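PDB 6DTU: maltose-binding protein MalE1 from Thermotoga maritima, which binds maltotetraose in a cleft between two lobes and probably serves as the substrate-binding protein of a sugar transport system. Local coordinates for residues V60-W65 against I329-V334; A107-A112 against G262-M267; G229-K234 against D299-S304. All coordinates share one frame; numbering follows the deposited sequence.

Contact 1 of 3, residues V60-W65 against I329-V334. With GLC (alpha-D-glucopyranose), chain C.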
# COMPACT_ATOMS: atom_id res chain seq x y z
N VAL A 60 -8.39 4.24 -9.27
CA VAL A 60 -7.99 3.00 -8.61
C VAL A 60 -6.96 3.35 -7.55
O VAL A 60 -5.96 4.01 -7.86
CB VAL A 60 -7.43 1.98 -9.62
CG1 VAL A 60 -7.08 0.69 -8.91
CG2 VAL A 60 -8.41 1.75 -10.79
N GLY A 61 -7.16 2.90 -6.33
CA GLY A 61 -6.20 3.23 -5.30
C GLY A 61 -6.56 2.65 -3.96
O GLY A 61 -7.33 1.70 -3.87
N ALA A 62 -5.95 3.21 -2.92
CA ALA A 62 -6.00 2.60 -1.60
C ALA A 62 -7.13 3.14 -0.74
O ALA A 62 -7.61 4.27 -0.92
CB ALA A 62 -4.67 2.77 -0.87
N HIS A 63 -7.56 2.32 0.22
CA HIS A 63 -8.75 2.63 0.99
C HIS A 63 -8.54 3.77 1.97
O HIS A 63 -9.53 4.35 2.44
CB HIS A 63 -9.25 1.39 1.73
CG HIS A 63 -8.47 1.09 2.97
ND1 HIS A 63 -7.35 0.28 2.96
CD2 HIS A 63 -8.64 1.48 4.25
CE1 HIS A 63 -6.87 0.19 4.19
NE2 HIS A 63 -7.64 0.90 4.99
N ASP A 64 -7.30 4.09 2.33
CA ASP A 64 -7.11 5.23 3.23
C ASP A 64 -7.62 6.53 2.62
O ASP A 64 -7.88 7.48 3.36
CB ASP A 64 -5.64 5.41 3.64
CG ASP A 64 -4.72 5.69 2.44
OD1 ASP A 64 -4.57 4.78 1.61
OD2 ASP A 64 -4.15 6.81 2.37
N TRP A 65 -7.79 6.58 1.30
CA TRP A 65 -8.29 7.79 0.65
C TRP A 65 -9.78 8.02 0.91
O TRP A 65 -10.25 9.15 0.73
CB TRP A 65 -8.15 7.68 -0.86
CG TRP A 65 -6.80 7.39 -1.41
CD1 TRP A 65 -5.61 7.33 -0.72
CD2 TRP A 65 -6.50 7.14 -2.78
NE1 TRP A 65 -4.58 7.07 -1.60
CE2 TRP A 65 -5.10 6.93 -2.87
CE3 TRP A 65 -7.27 7.06 -3.95
CZ2 TRP A 65 -4.45 6.67 -4.09
CZ3 TRP A 65 -6.63 6.78 -5.16
CH2 TRP A 65 -5.24 6.56 -5.21
N ILE A 329 -1.87 -3.93 10.78
CA ILE A 329 -2.84 -2.96 11.27
C ILE A 329 -3.45 -2.27 10.06
O ILE A 329 -2.73 -1.69 9.25
CB ILE A 329 -2.20 -1.92 12.20
CG1 ILE A 329 -1.35 -2.59 13.29
CG2 ILE A 329 -3.28 -1.03 12.82
CD1 ILE A 329 -2.16 -3.08 14.45
N PRO A 330 -4.77 -2.32 9.85
CA PRO A 330 -5.35 -1.64 8.68
C PRO A 330 -5.10 -0.14 8.75
O PRO A 330 -5.17 0.48 9.82
CB PRO A 330 -6.84 -1.97 8.78
CG PRO A 330 -6.90 -3.23 9.63
CD PRO A 330 -5.79 -3.05 10.63
N MET A 331 -4.73 0.45 7.62
CA MET A 331 -4.62 1.90 7.55
C MET A 331 -5.97 2.50 7.92
O MET A 331 -7.01 1.96 7.54
CB MET A 331 -4.26 2.38 6.14
CG MET A 331 -2.90 2.02 5.65
SD MET A 331 -2.52 2.81 4.08
CE MET A 331 -3.50 1.87 2.92
N PRO A 332 -6.00 3.58 8.69
CA PRO A 332 -7.26 4.32 8.85
C PRO A 332 -7.76 4.86 7.53
O PRO A 332 -6.97 5.19 6.63
CB PRO A 332 -6.88 5.47 9.78
CG PRO A 332 -5.69 4.99 10.51
CD PRO A 332 -4.93 4.12 9.54
N ASN A 333 -9.07 4.99 7.41
CA ASN A 333 -9.63 5.66 6.25
C ASN A 333 -10.29 6.99 6.61
O ASN A 333 -10.91 7.61 5.75
CB ASN A 333 -10.55 4.75 5.42
CG ASN A 333 -11.94 4.58 6.02
OD1 ASN A 333 -12.26 5.08 7.10
ND2 ASN A 333 -12.80 3.87 5.30
N VAL A 334 -10.13 7.45 7.85
CA VAL A 334 -10.76 8.69 8.30
C VAL A 334 -10.16 9.87 7.55
O VAL A 334 -9.02 9.77 7.07
CB VAL A 334 -10.66 8.81 9.83
CG1 VAL A 334 -11.41 7.66 10.46
CG2 VAL A 334 -9.20 8.85 10.28
C1 GLC C . 0.17 4.73 1.20
C2 GLC C . -1.15 5.40 1.13
C3 GLC C . -1.09 6.66 0.33
C4 GLC C . -0.12 7.63 0.89
C5 GLC C . 1.29 6.99 0.98
C6 GLC C . 2.21 7.82 1.66
O2 GLC C . -2.10 4.49 0.50
O3 GLC C . -2.41 7.27 0.29
O4 GLC C . -0.07 8.77 0.00
O5 GLC C . 1.17 5.65 1.77
O6 GLC C . 3.47 7.19 1.64
O HOH W 1 -9.06 9.69 4.19
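His-63 and Met-331 are joined by the one direct hydrogen bond of this contact. NE2 of the imidazole donates an N-H hydrogen bond to the backbone O of Met-331 over 2.8 Å, with 153° at the hydrogen; the nitrogen stands 33° out of the carbonyl plane, and the oxygen is somewhat tilted from the ring plane. The other nitrogen, ND1, accepts from Val-263 N. Histidine suits the place because its ring offers one donor and one acceptor and so serves two backbones at once; a leucine here would probably leave the Met-331 carbonyl and the Val-263 amide without their mates. Water 1 lies between Asp-64 O and Val-334 O, within hydrogen-bonding distance of each. Among the apolar and weakly polar contacts, Met-331 bends at chi3 (-75°), which brings its CE to 4.1 Å from Ala-62 CB and to 3.4 Å from Asp-64 OD1. Asp-64 CA sends a CH...O contact of 3.4 Å to Pro-332 O, and Asn-333 CB rests on His-63 O, while its ND2 is held by Ala-94 O and Ser-96 O. Strands 58-62 (antiparallel) and 329-330 (parallel) pair with the same edge of strand 260-268 in the mixed sheet of this periplasmic-binding-protein fold; the contact joins the loops that follow them. There the chain lines the sugar pocket. The two carboxylate oxygens of Asp-64 take hydrogen bonds from neighbouring hydroxyls of the glucose of chain C, OD1 from O2 at 2.7 Å and OD2 from O3 at 2.8 Å, a pairing to which a short forked acid is well matched. Trp-65 NE1 donates to that same O3, which lies at the indole edge in the plane of the ring, over 2.9 Å.

Contact 2 of 3, residues A107-A112 against G262-M267; sequences AMEAIA and GVQGFM. With GLC (alpha-D-glucopyranose), chain B.
Met-108 and Val-263 face each other as a non-hydrogen-bonded pair, CA to CA 4.2 Å, between the hydrogen-bonded pairs Ala-107 with Gln-264 and Glu-109 with Gly-262, the two antiparallel strands running 151° apart. Gln-264 N to Ala-107 O (2.8 Å) and Gly-262 N to Glu-109 O (3.0 Å) are sound bonds; their return partners are weak. On one face Met-108 CB touches Val-263 CG2 at 4.2 Å. The opposite face carries Glu-109 and Gln-264. With chi1 at 63° and an extended chain beyond CG, the glutamate reaches over Gly-262, where the lack of a side chain leaves it room. Gln-264, bent at chi2, gives NE2 to Glu-109 OE2 over 2.9 Å, nearly in its own amide plane but 32° out of the carboxylate plane, on the syn side. The same OE2 accepts a hydrogen bond from O2 of the glucose of chain B at 2.6 Å, while OE1 is paired with Arg-301. Each carboxylate oxygen thus has a partner within the protein, which probably keeps Glu-109 ionised and its carboxylate fixed in rotation, consistent with OE2 being held in place as an acceptor for the sugar hydroxyl.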
# COMPACT_ATOMS: atom_id res chain seq x y z
N ALA A 107 -8.37 -6.25 -3.89
CA ALA A 107 -7.33 -6.99 -3.19
C ALA A 107 -6.97 -6.27 -1.90
O ALA A 107 -7.16 -5.05 -1.78
CB ALA A 107 -6.05 -7.10 -4.03
N MET A 108 -6.45 -7.02 -0.95
CA MET A 108 -5.73 -6.44 0.18
C MET A 108 -4.25 -6.76 0.05
O MET A 108 -3.81 -7.50 -0.84
CB MET A 108 -6.29 -6.91 1.53
CG MET A 108 -6.06 -8.37 1.79
SD MET A 108 -6.55 -8.87 3.47
CE MET A 108 -5.01 -8.64 4.36
N GLU A 109 -3.45 -6.16 0.93
CA GLU A 109 -2.01 -6.24 0.78
C GLU A 109 -1.34 -5.81 2.07
O GLU A 109 -1.94 -5.11 2.90
CB GLU A 109 -1.52 -5.34 -0.36
CG GLU A 109 -1.81 -3.86 -0.06
CD GLU A 109 -1.72 -2.97 -1.27
OE1 GLU A 109 -1.63 -3.48 -2.40
OE2 GLU A 109 -1.73 -1.74 -1.07
N ALA A 110 -0.08 -6.21 2.23
CA ALA A 110 0.81 -5.69 3.26
C ALA A 110 2.23 -5.94 2.80
O ALA A 110 2.49 -6.92 2.09
CB ALA A 110 0.59 -6.40 4.59
N ILE A 111 3.14 -5.05 3.20
CA ILE A 111 4.55 -5.27 2.87
C ILE A 111 5.08 -6.45 3.69
O ILE A 111 4.53 -6.84 4.71
CB ILE A 111 5.42 -4.01 3.02
CG1 ILE A 111 5.45 -3.48 4.45
CG2 ILE A 111 4.90 -2.90 2.10
CD1 ILE A 111 6.16 -2.11 4.57
N ALA A 112 6.16 -7.04 3.18
CA ALA A 112 6.78 -8.23 3.74
C ALA A 112 8.24 -8.25 3.34
O ALA A 112 8.72 -7.38 2.59
CB ALA A 112 6.08 -9.51 3.25
N GLY A 262 -3.49 -2.67 3.67
CA GLY A 262 -4.19 -1.80 2.74
C GLY A 262 -5.15 -2.60 1.88
O GLY A 262 -4.94 -3.78 1.63
N VAL A 263 -6.22 -1.94 1.43
CA VAL A 263 -7.16 -2.54 0.48
C VAL A 263 -7.17 -1.65 -0.75
O VAL A 263 -7.23 -0.42 -0.64
CB VAL A 263 -8.56 -2.72 1.09
CG1 VAL A 263 -9.44 -3.49 0.13
CG2 VAL A 263 -8.46 -3.45 2.43
N GLN A 264 -7.04 -2.26 -1.93
CA GLN A 264 -7.02 -1.55 -3.21
C GLN A 264 -8.37 -1.76 -3.88
O GLN A 264 -8.95 -2.85 -3.78
CB GLN A 264 -5.93 -2.11 -4.13
CG GLN A 264 -4.50 -1.90 -3.63
CD GLN A 264 -4.01 -0.50 -3.87
OE1 GLN A 264 -4.40 0.16 -4.84
NE2 GLN A 264 -3.14 -0.02 -2.99
N GLY A 265 -8.89 -0.72 -4.52
CA GLY A 265 -10.22 -0.78 -5.10
C GLY A 265 -10.50 0.33 -6.09
O GLY A 265 -9.67 1.21 -6.34
N PHE A 266 -11.69 0.25 -6.66
CA PHE A 266 -12.16 1.15 -7.70
C PHE A 266 -13.17 2.12 -7.10
O PHE A 266 -14.17 1.69 -6.51
CB PHE A 266 -12.85 0.34 -8.80
CG PHE A 266 -11.95 -0.65 -9.52
CD1 PHE A 266 -11.37 -0.31 -10.74
CD2 PHE A 266 -11.68 -1.91 -8.98
CE1 PHE A 266 -10.53 -1.21 -11.43
CE2 PHE A 266 -10.83 -2.82 -9.66
CZ PHE A 266 -10.25 -2.46 -10.89
N MET A 267 -12.93 3.42 -7.29
CA MET A 267 -13.80 4.47 -6.79
C MET A 267 -14.33 5.28 -7.96
O MET A 267 -13.65 5.44 -8.96
CB MET A 267 -13.05 5.37 -5.85
CG MET A 267 -12.72 4.67 -4.56
SD MET A 267 -11.32 5.38 -3.69
CE MET A 267 -9.93 4.68 -4.59
C1 GLC B . 1.98 1.02 -2.15
C2 GLC B . 0.76 0.84 -1.31
C3 GLC B . 0.16 2.12 -0.97
C4 GLC B . 1.14 3.02 -0.24
C5 GLC B . 2.45 3.21 -1.06
C6 GLC B . 3.49 3.84 -0.29
O2 GLC B . -0.20 0.10 -2.12
O3 GLC B . -0.98 1.93 -0.05
O4 GLC B . 0.56 4.36 -0.08
O5 GLC B . 2.95 1.81 -1.40
O6 GLC B . 4.51 4.25 -1.18

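Contact 3 of 3, residues G229-K234 against D299-S304; sequences GPWAIK and DPRLPS. With GLC (alpha-D-glucopyranose), chain D; GLC (alpha-D-glucopyranose), chain B.
Trp-231 and Arg-301 bring two flat groups together at 51°. The guanidinium has Trp-231 CB over the centre of one face, 3.4 Å above its plane, so the arginine rests on the root of the tryptophan and not in a stack with its ring. At the guanidinium edge, in plane, lie Asp-299 OD1 and O2 of the glucose of chain D. The indole has sugar on one face: C4 of that glucose, and C1 of the chain B glucose at 3.5 Å above the plane, both offset toward the rim. Gly-229 CA lies against the opposite face at 3.4 Å; glycine suits the place, since a CB there would come against the indole. A chi1 of 54° places the indole between the tryptophan's own N and carbonyl carbon, turning it to the sugars. This aromatic platform under a glucose chain, with CH groups facing the indole, is characteristic of maltodextrin-binding sites.

Arg-301 extends from CG to NE past Pro-230, whose rigid ring crosses it at about a right angle with CG 4.0 Å from Arg-301 CB. Lys-234 CB adds a touch to Pro-300 CD, its amine being paired with Asp-238. Arg-301 forms a salt bridge with Asp-299, NE (2.9 Å, 163°) and NH2 (3.2 Å) both donating side-on to OD1; Tyr-106 holds OD2, and water 2 lies between OD1 and Trp-231 O.

NH1 donates to O3 of the chain D glucose over 2.9 Å and NH2 to its O2 over 3.1 Å, NH1 also forming a salt bridge with Glu-109. Flanked by two acids, the guanidinium is probably fixed in rotation and its positive charge well compensated by the two carboxylates, and its outer N-H groups are aimed at a pair of neighbouring sugar hydroxyls.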
# COMPACT_ATOMS: atom_id res chain seq x y z
N GLY A 229 5.82 -4.69 -1.06
CA GLY A 229 4.53 -5.32 -1.13
C GLY A 229 4.30 -6.16 -2.37
O GLY A 229 5.11 -6.22 -3.29
N PRO A 230 3.13 -6.80 -2.42
CA PRO A 230 2.86 -7.77 -3.50
C PRO A 230 2.70 -7.13 -4.87
O PRO A 230 2.78 -7.84 -5.88
CB PRO A 230 1.58 -8.48 -3.01
CG PRO A 230 0.89 -7.43 -2.15
CD PRO A 230 2.02 -6.69 -1.46
N TRP A 231 2.43 -5.83 -4.92
CA TRP A 231 2.41 -5.10 -6.18
C TRP A 231 3.74 -5.16 -6.91
O TRP A 231 3.78 -4.86 -8.10
CB TRP A 231 2.09 -3.62 -5.91
CG TRP A 231 3.00 -2.97 -4.89
CD1 TRP A 231 4.24 -2.45 -5.11
CD2 TRP A 231 2.73 -2.79 -3.49
NE1 TRP A 231 4.76 -1.95 -3.95
CE2 TRP A 231 3.86 -2.16 -2.93
CE3 TRP A 231 1.67 -3.12 -2.65
CZ2 TRP A 231 3.95 -1.82 -1.57
CZ3 TRP A 231 1.75 -2.79 -1.30
CH2 TRP A 231 2.89 -2.16 -0.77
N ALA A 232 4.83 -5.52 -6.24
CA ALA A 232 6.15 -5.49 -6.86
C ALA A 232 6.58 -6.81 -7.47
O ALA A 232 7.54 -6.83 -8.24
CB ALA A 232 7.18 -5.02 -5.84
N ILE A 233 5.85 -7.90 -7.19
CA ILE A 233 6.33 -9.25 -7.42
C ILE A 233 6.31 -9.63 -8.90
O ILE A 233 7.22 -10.31 -9.39
CB ILE A 233 5.48 -10.20 -6.57
CG1 ILE A 233 5.88 -10.09 -5.10
CG2 ILE A 233 5.49 -11.62 -7.14
CD1 ILE A 233 7.29 -10.41 -4.86
N LYS A 234 5.25 -9.26 -9.63
CA LYS A 234 5.17 -9.67 -11.03
C LYS A 234 6.36 -9.15 -11.82
O LYS A 234 6.95 -9.87 -12.62
CB LYS A 234 3.87 -9.18 -11.67
CG LYS A 234 3.72 -9.70 -13.09
CD LYS A 234 2.41 -9.28 -13.72
CE LYS A 234 2.12 -10.08 -15.00
NZ LYS A 234 3.22 -9.98 -16.01
N ASP A 299 -2.09 -8.43 -11.71
CA ASP A 299 -1.61 -7.58 -10.62
C ASP A 299 -1.78 -8.37 -9.33
O ASP A 299 -2.73 -8.13 -8.57
CB ASP A 299 -2.43 -6.27 -10.59
CG ASP A 299 -2.07 -5.36 -9.45
OD1 ASP A 299 -1.04 -5.58 -8.78
OD2 ASP A 299 -2.83 -4.38 -9.21
N PRO A 300 -0.90 -9.32 -9.05
CA PRO A 300 -1.17 -10.31 -7.99
C PRO A 300 -0.93 -9.79 -6.58
O PRO A 300 0.21 -9.61 -6.14
CB PRO A 300 -0.24 -11.48 -8.35
CG PRO A 300 0.89 -10.85 -9.07
CD PRO A 300 0.30 -9.69 -9.85
N ARG A 301 -2.03 -9.59 -5.85
CA ARG A 301 -2.00 -9.24 -4.42
C ARG A 301 -2.81 -10.29 -3.65
O ARG A 301 -2.66 -11.49 -3.93
CB ARG A 301 -2.46 -7.79 -4.22
CG ARG A 301 -1.72 -6.84 -5.16
CD ARG A 301 -2.06 -5.38 -4.99
NE ARG A 301 -1.63 -4.59 -6.15
CZ ARG A 301 -1.33 -3.30 -6.14
NH1 ARG A 301 -1.35 -2.58 -5.00
NH2 ARG A 301 -1.00 -2.72 -7.30
N LEU A 302 -3.68 -9.89 -2.70
CA LEU A 302 -4.49 -10.84 -1.94
C LEU A 302 -5.96 -10.60 -2.28
O LEU A 302 -6.57 -9.68 -1.72
CB LEU A 302 -4.24 -10.68 -0.43
CG LEU A 302 -2.79 -10.85 0.06
CD1 LEU A 302 -2.64 -10.57 1.54
CD2 LEU A 302 -2.26 -12.22 -0.25
N PRO A 303 -6.58 -11.39 -3.17
CA PRO A 303 -7.91 -11.03 -3.69
C PRO A 303 -8.98 -10.82 -2.63
O PRO A 303 -9.07 -11.57 -1.66
CB PRO A 303 -8.26 -12.19 -4.63
CG PRO A 303 -6.89 -12.62 -5.15
CD PRO A 303 -5.97 -12.49 -3.95
N SER A 304 -9.79 -9.77 -2.82
CA SER A 304 -10.88 -9.43 -1.91
C SER A 304 -12.18 -10.15 -2.23
O SER A 304 -13.06 -10.20 -1.36
CB SER A 304 -11.12 -7.92 -1.85
OG SER A 304 -10.01 -7.27 -1.25
C1 GLC D . 2.35 0.90 -7.37
C2 GLC D . 1.27 0.19 -6.66
C3 GLC D . 0.88 0.88 -5.41
C4 GLC D . 2.05 1.05 -4.51
C5 GLC D . 3.15 1.90 -5.21
C6 GLC D . 4.36 1.95 -4.51
O1 GLC D . 1.90 2.14 -7.81
O2 GLC D . 0.14 0.11 -7.58
O3 GLC D . -0.15 0.04 -4.78
O4 GLC D . 1.63 1.74 -3.29
O5 GLC D . 3.49 1.13 -6.49
O6 GLC D . 5.23 2.87 -5.17
C1 GLC B . 1.98 1.02 -2.15
C2 GLC B . 0.76 0.84 -1.31
C3 GLC B . 0.16 2.12 -0.97
C4 GLC B . 1.14 3.02 -0.24
C5 GLC B . 2.45 3.21 -1.06
C6 GLC B . 3.49 3.84 -0.29
O2 GLC B . -0.20 0.10 -2.12
O3 GLC B . -0.98 1.93 -0.05
O4 GLC B . 0.56 4.36 -0.08
O5 GLC B . 2.95 1.81 -1.40
O6 GLC B . 4.51 4.25 -1.18
O HOH W 2 1.49 -5.97 -9.88

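From the N terminus the chain first runs through 60-65, the opening half of contact 1, whose loop closes only at 329-334 and encloses the other two contacts. Contact 2 starts at 107-112 and closes at 262-267; contact 3 starts within that span, at 229-234, and closes beyond it at 299-304, so these two cross. Strand 260-268 lies beside 58-62, 100-109 and 329-330, joining contacts 1 and 2 in one sheet, with His-63 bonded to Val-263. Strand 302-303 extends that sheet from 100-109, and the salt bridge from Glu-109 to Arg-301 ties contact 2 to contact 3. All three line the bound sugar chain.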